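Local coordinates for cystathionine beta-lyases/cystathionine gamma-synthases (Corynebacterium glutamicum, PDB 5X5H), which probably catalyses the pyridoxal-phosphate-dependent condensation of O-succinyl-L-homoserine with L-cysteine, giving cystathionine and succinate on the route to methionine, at residues 271-274 / 280-283. Residues are numbered along the deposited sequence; the frame is centred on the assembly and turned at random.
With GOL (glycerol), chain C.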
loop_
_atom_site.group_PDB
_atom_site.type_symbol
_atom_site.label_atom_id
_atom_site.label_comp_id
_atom_site.label_asym_id
_atom_site.label_seq_id
_atom_site.Cartn_x
_atom_site.Cartn_y
_atom_site.Cartn_z
ATOM N N PHE A 271 15.768 37.035 5.399
ATOM C CA PHE A 271 17.196 36.927 5.081
ATOM C C PHE A 271 17.415 37.306 3.600
ATOM O O PHE A 271 18.345 38.075 3.266
ATOM C CB PHE A 271 17.700 35.490 5.296
ATOM C CG PHE A 271 19.063 35.294 4.855
ATOM C CD1 PHE A 271 20.086 35.903 5.561
ATOM C CD2 PHE A 271 19.388 34.513 3.851
ATOM C CE1 PHE A 271 21.416 35.750 5.132
ATOM C CE2 PHE A 271 20.704 34.350 3.380
ATOM C CZ PHE A 271 21.732 34.979 4.056
ATOM N N LEU A 272 16.616 36.861 2.659
ATOM C CA LEU A 272 16.772 37.158 1.250
ATOM C C LEU A 272 16.645 38.627 1.025
ATOM O O LEU A 272 17.376 39.157 0.147
ATOM C CB LEU A 272 15.792 36.353 0.337
ATOM C CG LEU A 272 16.036 34.879 0.278
ATOM C CD1 LEU A 272 14.721 34.198 -0.166
ATOM C CD2 LEU A 272 17.230 34.528 -0.623
ATOM N N ASP A 273 15.776 39.283 1.750
ATOM C CA ASP A 273 15.504 40.737 1.574
ATOM C C ASP A 273 16.703 41.557 2.028
ATOM O O ASP A 273 16.750 42.748 1.651
ATOM C CB ASP A 273 14.245 41.199 2.254
ATOM C CG ASP A 273 13.387 42.070 1.339
ATOM O OD1 ASP A 273 13.619 42.147 0.109
ATOM O OD2 ASP A 273 12.415 42.615 1.836
ATOM N N SER A 274 17.674 40.950 2.670
ATOM C CA SER A 274 18.883 41.708 3.126
ATOM C C SER A 274 20.014 41.520 2.178
ATOM O O SER A 274 21.144 42.085 2.412
ATOM C CB SER A 274 19.272 41.183 4.506
ATOM O OG SER A 274 19.934 39.878 4.399
ATOM N N THR A 280 14.339 41.289 -5.852
ATOM C CA THR A 280 12.987 41.356 -5.338
ATOM C C THR A 280 12.738 40.013 -4.628
ATOM O O THR A 280 12.995 38.989 -5.205
ATOM C CB THR A 280 11.856 41.474 -6.432
ATOM O OG1 THR A 280 12.113 42.689 -7.192
ATOM C CG2 THR A 280 10.522 41.617 -5.890
ATOM N N VAL A 281 12.183 40.097 -3.410
ATOM C CA VAL A 281 11.590 38.928 -2.671
ATOM C C VAL A 281 10.103 39.072 -2.750
ATOM O O VAL A 281 9.530 40.055 -2.395
ATOM C CB VAL A 281 12.035 38.869 -1.252
ATOM C CG1 VAL A 281 11.450 37.612 -0.572
ATOM C CG2 VAL A 281 13.509 38.828 -1.156
ATOM N N LEU A 282 9.454 38.004 -3.283
ATOM C CA LEU A 282 8.069 37.879 -3.378
ATOM C C LEU A 282 7.601 36.962 -2.235
ATOM O O LEU A 282 7.864 35.764 -2.262
ATOM C CB LEU A 282 7.654 37.279 -4.758
ATOM C CG LEU A 282 8.034 38.189 -5.938
ATOM C CD1 LEU A 282 7.967 37.436 -7.231
ATOM C CD2 LEU A 282 7.232 39.408 -5.950
ATOM N N TYR A 283 6.960 37.563 -1.280
ATOM C CA TYR A 283 6.424 36.823 -0.106
ATOM C C TYR A 283 5.275 37.633 0.421
ATOM O O TYR A 283 5.472 38.829 0.783
ATOM C CB TYR A 283 7.485 36.603 0.967
ATOM C CG TYR A 283 6.963 35.730 2.158
ATOM C CD1 TYR A 283 6.589 34.393 1.927
ATOM C CD2 TYR A 283 6.738 36.237 3.427
ATOM C CE1 TYR A 283 6.061 33.662 2.912
ATOM C CE2 TYR A 283 6.201 35.439 4.419
ATOM C CZ TYR A 283 5.853 34.165 4.135
ATOM O OH TYR A 283 5.242 33.395 5.100
HETATM C C1 GOL C . 10.018 42.917 -0.632
HETATM O O1 GOL C . 10.469 43.899 0.372
HETATM C C2 GOL C . 10.226 43.418 -2.034
HETATM O O2 GOL C . 9.487 44.674 -2.255
HETATM C C3 GOL C . 11.662 43.706 -2.301
HETATM O O3 GOL C . 12.394 42.585 -2.198
#
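The carboxylate of Asp273 turns one face to the methyl CG2 of Val281, while a glycerol lies along its oxygen edge, near the carboxylate plane. Val281 CG2 lies off that face, a little outside Asp273 OD1, at 3.6 Å. This is a helix-loop-strand connection in the C-terminal part of a trans-sulfuration enzyme of the PLP-dependent aminotransferase-like superfamily. Helix 254-273 leads through a short loop into strand 278-282, an outermost strand of the five-stranded mixed sheet. Strand 305-310 pairs with it antiparallel, with backbone hydrogen bonds between Thr280 and Arg309 and between Leu282 and Ser307.

The apolar half of the contact is small. Leu272 CB meets Val281 CG2 at 3.7 Å, and both side chains are buried. It is the root of the leucine that touches the valine; the Leu272 side chain also touches Val308 of strand 305-310 and Val379 of helix 372-384. Val281 also rests on Ile306 and Leu286.

Val281 CG1 is anti to the backbone N (chi1 -177°), which leaves CG2 beside that N. This puts CG2 on the same side of the valine as the amide that bonds the glycerol. No hydrogen bond joins the two segments directly. The glycerol, probably from the crystallisation liquor, makes the link. Its O1 donates to Asp273 OD2 at 2.8 Å, and its O3 donates to Asp273 OD1 at 2.6 Å. Both carboxylate oxygens are therefore engaged by one molecule, which should limit rotation of this exposed group. The same O3 accepts a nearly straight bond from Val281 N, 2.8 Å long with an N-H...O angle of 171°.

Near the end of the helix, Phe271 O takes two bonds from one residue: Ser274 N at 3.0 Å, and Ser274 OG on a carbonyl lone pair at 2.7 Å.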